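Local coordinates for Tll1590 protein (Thermosynechococcus elongatus, PDB 6LDQ), which is a sucrose-phosphate synthase whose glycosyltransferase 4-like domain has a largely parallel, Rossmann-like sheet flanked by helices, as in the GT-B class, at residues P7-S12 with D48-K53; R52-N57 with T70-A75; Y106-T111 with Q130-Y135. All coordinates share one frame; numbering follows the deposited sequence.

Contact 1: residues P7-S12 with D48-K53; sequences PIALIS and DMFTRK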
loop_
_atom_site.group_PDB
_atom_site.type_symbol
_atom_site.label_atom_id
_atom_site.label_comp_id
_atom_site.label_asym_id
_atom_site.label_seq_id
_atom_site.Cartn_x
_atom_site.Cartn_y
_atom_site.Cartn_z
ATOM N N PRO A 7 7.491 -7.420 -10.323
ATOM C CA PRO A 7 7.834 -7.048 -8.990
ATOM C C PRO A 7 6.775 -6.075 -8.480
ATOM O O PRO A 7 6.631 -5.094 -9.089
ATOM C CB PRO A 7 9.249 -6.487 -9.147
ATOM C CG PRO A 7 9.252 -5.929 -10.528
ATOM C CD PRO A 7 8.211 -6.687 -11.322
ATOM N N ILE A 8 6.013 -6.475 -7.472
ATOM C CA ILE A 8 5.005 -5.544 -6.904
ATOM C C ILE A 8 5.437 -5.176 -5.487
ATOM O O ILE A 8 6.035 -5.964 -4.860
ATOM C CB ILE A 8 3.582 -6.111 -6.919
ATOM C CG1 ILE A 8 3.404 -7.255 -5.937
ATOM C CG2 ILE A 8 3.075 -6.433 -8.300
ATOM C CD1 ILE A 8 2.006 -7.707 -5.871
ATOM N N ALA A 9 5.126 -3.965 -5.083
ATOM C CA ALA A 9 5.445 -3.464 -3.761
ATOM C C ALA A 9 4.147 -3.174 -3.034
ATOM O O ALA A 9 3.264 -2.502 -3.583
ATOM C CB ALA A 9 6.315 -2.204 -3.828
ATOM N N LEU A 10 4.027 -3.708 -1.823
ATOM C CA LEU A 10 2.997 -3.293 -0.881
ATOM C C LEU A 10 3.669 -2.393 0.149
ATOM O O LEU A 10 4.807 -2.646 0.564
ATOM C CB LEU A 10 2.331 -4.494 -0.197
ATOM C CG LEU A 10 1.204 -5.278 -0.907
ATOM C CD1 LEU A 10 1.501 -5.608 -2.352
ATOM C CD2 LEU A 10 0.835 -6.532 -0.116
ATOM N N ILE A 11 2.989 -1.320 0.532
ATOM C CA ILE A 11 3.559 -0.363 1.472
ATOM C C ILE A 11 2.592 -0.171 2.630
ATOM O O ILE A 11 1.417 0.137 2.410
ATOM C CB ILE A 11 3.854 0.992 0.806
ATOM C CG1 ILE A 11 4.978 0.852 -0.211
ATOM C CG2 ILE A 11 4.258 2.023 1.859
ATOM C CD1 ILE A 11 5.100 2.046 -1.102
ATOM N N SER A 12 3.102 -0.350 3.858
ATOM C CA SER A 12 2.419 -0.128 5.123
ATOM C C SER A 12 3.438 0.521 6.071
ATOM O O SER A 12 4.045 -0.141 6.916
ATOM C CB SER A 12 1.862 -1.421 5.702
ATOM O OG SER A 12 1.138 -1.180 6.890
ATOM N N ASP A 48 7.382 -7.500 -2.569
ATOM C CA ASP A 48 8.204 -6.794 -1.591
ATOM C C ASP A 48 7.269 -5.900 -0.774
ATOM O O ASP A 48 6.626 -5.019 -1.340
ATOM C CB ASP A 48 9.274 -5.937 -2.281
ATOM C CG ASP A 48 10.436 -6.777 -2.893
ATOM O OD1 ASP A 48 10.667 -7.897 -2.415
ATOM O OD2 ASP A 48 11.102 -6.285 -3.827
ATOM N N MET A 49 7.190 -6.136 0.536
ATOM C CA MET A 49 6.392 -5.331 1.453
ATOM C C MET A 49 7.322 -4.426 2.254
ATOM O O MET A 49 8.341 -4.894 2.769
ATOM C CB MET A 49 5.587 -6.230 2.399
ATOM C CG MET A 49 4.462 -7.028 1.731
ATOM S SD MET A 49 3.946 -8.407 2.775
ATOM C CE MET A 49 5.329 -9.498 2.448
ATOM N N PHE A 50 6.980 -3.140 2.350
ATOM C CA PHE A 50 7.814 -2.150 3.029
ATOM C C PHE A 50 7.062 -1.579 4.229
ATOM O O PHE A 50 5.890 -1.182 4.110
ATOM C CB PHE A 50 8.227 -1.004 2.086
ATOM C CG PHE A 50 9.049 -1.446 0.893
ATOM C CD1 PHE A 50 8.447 -2.052 -0.216
ATOM C CD2 PHE A 50 10.426 -1.255 0.879
ATOM C CE1 PHE A 50 9.226 -2.460 -1.311
ATOM C CE2 PHE A 50 11.201 -1.662 -0.212
ATOM C CZ PHE A 50 10.594 -2.266 -1.307
ATOM N N THR A 51 7.730 -1.566 5.380
ATOM C CA THR A 51 7.255 -0.891 6.573
ATOM C C THR A 51 8.451 -0.165 7.180
ATOM O O THR A 51 9.592 -0.312 6.720
ATOM C CB THR A 51 6.583 -1.887 7.552
ATOM O OG1 THR A 51 6.011 -1.174 8.671
ATOM C CG2 THR A 51 7.571 -2.957 8.049
ATOM N N ARG A 52 8.188 0.673 8.181
ATOM C CA ARG A 52 9.267 1.401 8.819
ATOM C C ARG A 52 9.952 0.536 9.871
ATOM O O ARG A 52 9.349 -0.367 10.462
ATOM C CB ARG A 52 8.754 2.704 9.465
ATOM C CG ARG A 52 7.790 2.491 10.639
ATOM C CD ARG A 52 7.267 3.857 11.170
ATOM N NE ARG A 52 8.372 4.798 11.257
ATOM C CZ ARG A 52 9.022 5.063 12.385
ATOM N NH1 ARG A 52 8.625 4.487 13.509
ATOM N NH2 ARG A 52 10.056 5.905 12.391
ATOM N N LYS A 53 11.233 0.820 10.094
ATOM C CA LYS A 53 11.937 0.271 11.241
ATOM C C LYS A 53 11.471 0.952 12.516
ATOM O O LYS A 53 11.243 2.163 12.537
ATOM C CB LYS A 53 13.435 0.480 11.099
ATOM C CG LYS A 53 14.134 -0.527 10.270
ATOM C CD LYS A 53 15.624 -0.350 10.440
ATOM C CE LYS A 53 16.385 -1.460 9.742
ATOM N NZ LYS A 53 17.840 -1.129 9.648
#
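L10 O takes the backbone N-H of F50 at 2.9 Å and also meets M49 CA at 3.2 Å in a CA-H...O contact, while the edge of the F50 ring lies close to it. These residues belong to a parallel pair in the Rossmann-like sheet of the glycosyltransferase domain, where strands 8-11 and 48-52 run side by side with 27° between their directions. Register couples A9 with D48, L10 with M49 and I11 with F50. The backbone ladder starts with D48 N to I8 O (3.1 Å, almost straight at 175°), continues through L10 N to D48 O, and beyond F50 ends with S12 N to F50 O.

Both faces pack apolar groups, one aromatic, the other aliphatic and thioether. On the first, A9 CB stands 3.9 Å from F50 CE1, reached obliquely to the ring, and I11 packs near F50 CB; edge-to-face contacts with F97 and Y100 of helix 90-104 complete the aromatic cluster. On the second, L10 and M49, paired in register, lie alongside each other with L10 CB and M49 CG 3.8 Å apart, and matching first torsions hold both CG atoms anti to the carbonyl carbon. M49 then bends at chi3 (-76°), carrying its end away from L10, and V33 of helix 32-42 covers both. D48, beside A9, sends its carboxylate to R69 and Y106. Where the strands finish, T51 OG1 comes within 2.8 Å of S12 O, although V13 O competes for the same hydroxyl proton.

Contact 2: residues R52-N57 with T70-A75; sequences RKTDPN and TIRLQA
With CG between the backbone N and the carbonyl carbon (chi1 66°) and a bend at chi3 (-44°), R52 folds its guanidinium round to the backbone of A75. R52 NH2 donates to A75 O at 2.8 Å, with the oxygen in the guanidinium plane but the donor well above the plane of the carbonyl. At the same edge a water accepts from R52 NE at 2.6 Å and donates to A75 O, so one carbonyl is held both directly and through water. P77 O and T79 O take further N-H groups of the same guanidinium, which fixes its orientation in the loop.

R72 also bends at chi3, with the opposite sense (75°), which turns its guanidinium against the backbone at R52 and the T54 hydroxyl. R52 O lies over one face of the R72 guanidinium, toward its rim, 3.5 Å from R72 NH2 at an angle too poor for a hydrogen bond, while T54 OG1 sits at the edge near the plane. The charge of R72 finds its partner in D58, whose carboxylate also accepts from T54 N. K53 crosses the root of this side chain at a slant, K53 CG lying 3.6 Å from R72 CB, and runs on extended to a salt bridge with D60.

The last parallel bridge pairs R52 with L73, and K53 N donates to L73 O at 2.8 Å. Next to it a second water links K53 O (3.0 Å) to A75 N (2.8 Å). This is the C-terminal edge of the parallel, Rossmann-like sheet of the GT-B-type domain, where strands 47-52 and 68-73 pass into loops joined by arginine-to-carbonyl bonds and water.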
loop_
_atom_site.group_PDB
_atom_site.type_symbol
_atom_site.label_atom_id
_atom_site.label_comp_id
_atom_site.label_asym_id
_atom_site.label_seq_id
_atom_site.Cartn_x
_atom_site.Cartn_y
_atom_site.Cartn_z
ATOM N N ARG A 52 8.188 0.673 8.181
ATOM C CA ARG A 52 9.267 1.401 8.819
ATOM C C ARG A 52 9.952 0.536 9.871
ATOM O O ARG A 52 9.349 -0.367 10.462
ATOM C CB ARG A 52 8.754 2.704 9.465
ATOM C CG ARG A 52 7.790 2.491 10.639
ATOM C CD ARG A 52 7.267 3.857 11.170
ATOM N NE ARG A 52 8.372 4.798 11.257
ATOM C CZ ARG A 52 9.022 5.063 12.385
ATOM N NH1 ARG A 52 8.625 4.487 13.509
ATOM N NH2 ARG A 52 10.056 5.905 12.391
ATOM N N LYS A 53 11.233 0.820 10.094
ATOM C CA LYS A 53 11.937 0.271 11.241
ATOM C C LYS A 53 11.471 0.952 12.516
ATOM O O LYS A 53 11.243 2.163 12.537
ATOM C CB LYS A 53 13.435 0.480 11.099
ATOM C CG LYS A 53 14.134 -0.527 10.270
ATOM C CD LYS A 53 15.624 -0.350 10.440
ATOM C CE LYS A 53 16.385 -1.460 9.742
ATOM N NZ LYS A 53 17.840 -1.129 9.648
ATOM N N THR A 54 11.336 0.168 13.581
ATOM C CA THR A 54 10.931 0.695 14.876
ATOM C C THR A 54 11.931 0.345 15.973
ATOM O O THR A 54 11.652 0.574 17.156
ATOM C CB THR A 54 9.526 0.193 15.239
ATOM O OG1 THR A 54 9.533 -1.231 15.380
ATOM C CG2 THR A 54 8.516 0.571 14.149
ATOM N N ASP A 55 13.099 -0.199 15.608
ATOM C CA ASP A 55 14.172 -0.479 16.557
ATOM C C ASP A 55 15.489 -0.524 15.800
ATOM O O ASP A 55 15.526 -1.070 14.686
ATOM C CB ASP A 55 13.935 -1.805 17.290
ATOM C CG ASP A 55 14.935 -2.041 18.403
ATOM O OD1 ASP A 55 16.123 -2.290 18.100
ATOM O OD2 ASP A 55 14.537 -1.969 19.586
ATOM N N PRO A 56 16.576 0.035 16.349
ATOM C CA PRO A 56 17.869 -0.028 15.638
ATOM C C PRO A 56 18.414 -1.440 15.471
ATOM O O PRO A 56 19.325 -1.646 14.657
ATOM C CB PRO A 56 18.799 0.837 16.504
ATOM C CG PRO A 56 18.115 0.985 17.819
ATOM C CD PRO A 56 16.643 0.865 17.567
ATOM N N ASN A 57 17.896 -2.416 16.208
ATOM C CA ASN A 57 18.265 -3.811 16.014
ATOM C C ASN A 57 17.320 -4.545 15.067
ATOM O O ASN A 57 17.451 -5.761 14.904
ATOM C CB ASN A 57 18.324 -4.529 17.366
ATOM C CG ASN A 57 19.279 -3.858 18.335
ATOM O OD1 ASN A 57 18.891 -3.458 19.437
ATOM N ND2 ASN A 57 20.534 -3.719 17.923
ATOM N N THR A 70 9.658 -8.937 3.556
ATOM C CA THR A 70 9.392 -7.639 4.175
ATOM C C THR A 70 10.702 -6.866 4.243
ATOM O O THR A 70 11.735 -7.426 4.631
ATOM C CB THR A 70 8.803 -7.793 5.581
ATOM O OG1 THR A 70 7.640 -8.614 5.520
ATOM C CG2 THR A 70 8.412 -6.418 6.196
ATOM N N ILE A 71 10.660 -5.594 3.855
ATOM C CA ILE A 71 11.804 -4.693 3.933
ATOM C C ILE A 71 11.479 -3.601 4.952
ATOM O O ILE A 71 10.424 -2.951 4.866
ATOM C CB ILE A 71 12.131 -4.105 2.549
ATOM C CG1 ILE A 71 12.792 -5.178 1.664
ATOM C CG2 ILE A 71 13.028 -2.901 2.686
ATOM C CD1 ILE A 71 12.546 -5.003 0.171
ATOM N N ARG A 72 12.351 -3.426 5.941
ATOM C CA ARG A 72 12.143 -2.418 6.978
ATOM C C ARG A 72 13.068 -1.241 6.707
ATOM O O ARG A 72 14.296 -1.400 6.650
ATOM C CB ARG A 72 12.366 -3.004 8.372
ATOM C CG ARG A 72 11.377 -4.105 8.695
ATOM C CD ARG A 72 11.646 -4.790 10.015
ATOM N NE ARG A 72 11.260 -3.956 11.145
ATOM C CZ ARG A 72 10.022 -3.857 11.615
ATOM N NH1 ARG A 72 9.044 -4.547 11.047
ATOM N NH2 ARG A 72 9.767 -3.062 12.652
ATOM N N LEU A 73 12.483 -0.070 6.510
ATOM C CA LEU A 73 13.242 1.083 6.076
ATOM C C LEU A 73 13.463 1.995 7.268
ATOM O O LEU A 73 12.558 2.196 8.081
ATOM C CB LEU A 73 12.523 1.842 4.962
ATOM C CG LEU A 73 12.139 1.078 3.686
ATOM C CD1 LEU A 73 11.116 1.882 2.906
ATOM C CD2 LEU A 73 13.373 0.798 2.825
ATOM N N GLN A 74 14.680 2.506 7.391
ATOM C CA GLN A 74 14.926 3.545 8.378
ATOM C C GLN A 74 14.285 4.827 7.867
ATOM O O GLN A 74 14.668 5.355 6.818
ATOM C CB GLN A 74 16.416 3.717 8.636
ATOM C CG GLN A 74 16.704 4.786 9.681
ATOM C CD GLN A 74 18.127 4.725 10.217
ATOM O OE1 GLN A 74 18.894 3.811 9.894
ATOM N NE2 GLN A 74 18.486 5.706 11.043
ATOM N N ALA A 75 13.264 5.300 8.577
ATOM C CA ALA A 75 12.544 6.489 8.130
ATOM C C ALA A 75 11.963 7.160 9.376
ATOM O O ALA A 75 10.870 6.818 9.831
ATOM C CB ALA A 75 11.470 6.130 7.121
HETATM O O HOH W 1 8.286 6.138 9.023
HETATM O O HOH W 2 12.912 4.210 11.176
#

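Contact 3: residues Y106-T111 with Q130-Y135; sequences YPLIHT and QWLHTY
Two adjacent parallel strands, 108-111 and 130-134, meet in the buried centre of the sheet as the two arms of a beta-alpha-beta unit whose crossover helix is 113-126. Their directions differ by 16°, and the backbone ladder runs from Q130 N to P107 O (2.8 Å) up to T134 N to T111 O (3.0 Å). At the N-terminal end of the pair a water donates to P107 O and accepts from Q130 NE2.

On the face of I109 and W131, polar groups converge on T111 OG1. W131 NE1 donates to it at 2.8 Å, the hydroxyl lying near the indole plane, and the T111 side chain crosses those of W131 and H133 at about a right angle. H133 ND1 is modelled only 2.4 Å from T111 OG1, a distance short enough to be doubtful, while T111 O stands over the centre of the imidazole face. A thiocyanate ion, probably from the crystallisation liquor, lies about 3 Å from the H133 side chain.

The other face begins apolar, L108 CD1 against L132 CD1 at 3.6 Å, and turns polar at H110. Its ring, extended by CG anti to the backbone N (chi1 -178°), takes L132 CB over one face as a CH-pi contact, 4.3 Å from the centroid. H110 NE2 and T134 OG1 are 2.7 Å apart in a hydrogen bond that either may donate. H110 ND1 bonds to Y211 of helix 200-216, and T134 OG1 also bonds to Y32. Both H110 nitrogens thus have partners, which fixes the rotation of the imidazole, and the T134 hydroxyl is held from two sides of the fold, by H110 and by Y32.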
loop_
_atom_site.group_PDB
_atom_site.type_symbol
_atom_site.label_atom_id
_atom_site.label_comp_id
_atom_site.label_asym_id
_atom_site.label_seq_id
_atom_site.Cartn_x
_atom_site.Cartn_y
_atom_site.Cartn_z
ATOM N N TYR A 106 9.056 -1.421 -9.647
ATOM C CA TYR A 106 7.708 -1.945 -9.390
ATOM C C TYR A 106 6.620 -1.373 -10.294
ATOM O O TYR A 106 6.266 -0.187 -10.169
ATOM C CB TYR A 106 7.324 -1.690 -7.929
ATOM C CG TYR A 106 8.341 -2.196 -6.928
ATOM C CD1 TYR A 106 8.491 -3.553 -6.683
ATOM C CD2 TYR A 106 9.164 -1.316 -6.247
ATOM C CE1 TYR A 106 9.429 -4.026 -5.769
ATOM C CE2 TYR A 106 10.104 -1.769 -5.328
ATOM C CZ TYR A 106 10.234 -3.118 -5.086
ATOM O OH TYR A 106 11.176 -3.563 -4.184
ATOM N N PRO A 107 6.045 -2.186 -11.200
ATOM C CA PRO A 107 4.937 -1.693 -12.039
ATOM C C PRO A 107 3.641 -1.495 -11.282
ATOM O O PRO A 107 2.722 -0.863 -11.811
ATOM C CB PRO A 107 4.773 -2.797 -13.106
ATOM C CG PRO A 107 5.436 -4.024 -12.508
ATOM C CD PRO A 107 6.589 -3.465 -11.713
ATOM N N LEU A 108 3.506 -2.083 -10.111
ATOM C CA LEU A 108 2.322 -1.918 -9.288
ATOM C C LEU A 108 2.798 -1.666 -7.871
ATOM O O LEU A 108 3.736 -2.314 -7.387
ATOM C CB LEU A 108 1.405 -3.148 -9.337
ATOM C CG LEU A 108 0.066 -3.173 -8.595
ATOM C CD1 LEU A 108 -0.936 -4.015 -9.414
ATOM C CD2 LEU A 108 0.234 -3.773 -7.206
ATOM N N ILE A 109 2.179 -0.694 -7.227
ATOM C CA ILE A 109 2.450 -0.391 -5.835
ATOM C C ILE A 109 1.108 -0.298 -5.133
ATOM O O ILE A 109 0.234 0.447 -5.582
ATOM C CB ILE A 109 3.240 0.921 -5.674
ATOM C CG1 ILE A 109 4.567 0.862 -6.447
ATOM C CG2 ILE A 109 3.488 1.182 -4.207
ATOM C CD1 ILE A 109 5.534 2.008 -6.076
ATOM N N HIS A 110 0.944 -1.050 -4.045
ATOM C CA HIS A 110 -0.322 -1.128 -3.315
ATOM C C HIS A 110 -0.084 -0.593 -1.909
ATOM O O HIS A 110 0.607 -1.227 -1.110
ATOM C CB HIS A 110 -0.860 -2.564 -3.300
ATOM C CG HIS A 110 -2.188 -2.718 -2.615
ATOM N ND1 HIS A 110 -2.850 -3.928 -2.544
ATOM C CD2 HIS A 110 -2.967 -1.823 -1.955
ATOM C CE1 HIS A 110 -3.983 -3.769 -1.879
ATOM N NE2 HIS A 110 -4.081 -2.501 -1.516
ATOM N N THR A 111 -0.665 0.571 -1.615
ATOM C CA THR A 111 -0.456 1.310 -0.379
ATOM C C THR A 111 -1.576 1.020 0.617
ATOM O O THR A 111 -2.710 0.731 0.227
ATOM C CB THR A 111 -0.387 2.807 -0.684
ATOM O OG1 THR A 111 -1.505 3.198 -1.486
ATOM C CG2 THR A 111 0.863 3.091 -1.473
ATOM N N GLN A 130 0.891 1.280 -11.709
ATOM C CA GLN A 130 -0.477 1.008 -11.287
ATOM C C GLN A 130 -0.537 1.147 -9.776
ATOM O O GLN A 130 0.160 0.424 -9.061
ATOM C CB GLN A 130 -0.915 -0.390 -11.719
ATOM C CG GLN A 130 -0.660 -0.699 -13.185
ATOM C CD GLN A 130 -1.249 0.346 -14.108
ATOM O OE1 GLN A 130 -2.408 0.733 -13.959
ATOM N NE2 GLN A 130 -0.448 0.819 -15.060
ATOM N N TRP A 131 -1.359 2.073 -9.285
ATOM C CA TRP A 131 -1.397 2.404 -7.866
ATOM C C TRP A 131 -2.746 1.984 -7.296
ATOM O O TRP A 131 -3.788 2.521 -7.692
ATOM C CB TRP A 131 -1.146 3.898 -7.652
ATOM C CG TRP A 131 -1.225 4.353 -6.223
ATOM C CD1 TRP A 131 -0.999 3.603 -5.105
ATOM C CD2 TRP A 131 -1.541 5.674 -5.762
ATOM N NE1 TRP A 131 -1.169 4.371 -3.976
ATOM C CE2 TRP A 131 -1.497 5.648 -4.354
ATOM C CE3 TRP A 131 -1.859 6.876 -6.404
ATOM C CZ2 TRP A 131 -1.760 6.780 -3.575
ATOM C CZ3 TRP A 131 -2.140 8.001 -5.614
ATOM C CH2 TRP A 131 -2.090 7.930 -4.228
ATOM N N LEU A 132 -2.731 1.017 -6.386
ATOM C CA LEU A 132 -3.929 0.639 -5.657
ATOM C C LEU A 132 -3.775 1.045 -4.205
ATOM O O LEU A 132 -2.683 0.986 -3.643
ATOM C CB LEU A 132 -4.200 -0.861 -5.711
ATOM C CG LEU A 132 -4.543 -1.399 -7.091
ATOM C CD1 LEU A 132 -3.256 -1.942 -7.673
ATOM C CD2 LEU A 132 -5.641 -2.455 -7.021
ATOM N N HIS A 133 -4.887 1.418 -3.587
ATOM C CA HIS A 133 -4.836 1.816 -2.195
ATOM C C HIS A 133 -5.977 1.180 -1.425
ATOM O O HIS A 133 -7.126 1.211 -1.873
ATOM C CB HIS A 133 -4.885 3.322 -2.036
ATOM C CG HIS A 133 -4.577 3.736 -0.646
ATOM N ND1 HIS A 133 -3.338 4.184 -0.260
ATOM C CD2 HIS A 133 -5.300 3.615 0.486
ATOM C CE1 HIS A 133 -3.346 4.419 1.040
ATOM N NE2 HIS A 133 -4.531 4.096 1.515
ATOM N N THR A 134 -5.653 0.603 -0.276
ATOM C CA THR A 134 -6.645 0.096 0.657
ATOM C C THR A 134 -6.942 1.142 1.737
ATOM O O THR A 134 -6.036 1.584 2.450
ATOM C CB THR A 134 -6.174 -1.203 1.291
ATOM O OG1 THR A 134 -6.085 -2.222 0.265
ATOM C CG2 THR A 134 -7.163 -1.617 2.368
ATOM N N TYR A 135 -8.216 1.491 1.864
ATOM C CA TYR A 135 -8.732 2.434 2.854
ATOM C C TYR A 135 -8.970 1.756 4.198
ATOM O O TYR A 135 -9.393 0.604 4.252
ATOM C CB TYR A 135 -10.078 3.008 2.399
ATOM C CG TYR A 135 -10.694 3.835 3.507
ATOM C CD1 TYR A 135 -10.064 4.972 3.920
ATOM C CD2 TYR A 135 -11.832 3.450 4.190
ATOM C CE1 TYR A 135 -10.524 5.772 4.920
ATOM C CE2 TYR A 135 -12.337 4.271 5.231
ATOM C CZ TYR A 135 -11.640 5.430 5.574
ATOM O OH TYR A 135 -12.013 6.284 6.575
HETATM O O HOH W 3 2.724 -0.004 -14.722
#

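In the fold
All three contacts belong to one sheet; contacts 1 and 3 pair its strands, while contact 2 joins a strand end to the loop that follows its neighbour. Contact 1 and contact 3 lie in the buried middle, with strands 8-11 and 108-112 adjacent; A9 O accepts from H110 N across their border. Contact 2 lies farther out, its centre about 16 Å from that of the chain, and is only partly buried; it shares R52 and K53 with contact 1. Chemistry follows place: contact 1 is mainly backbone ladder and apolar packing, contact 3 adds buried histidine, threonine and tryptophan bonds, and contact 2 relies on arginine, charge and water. Contacts 2 and 3 do not touch.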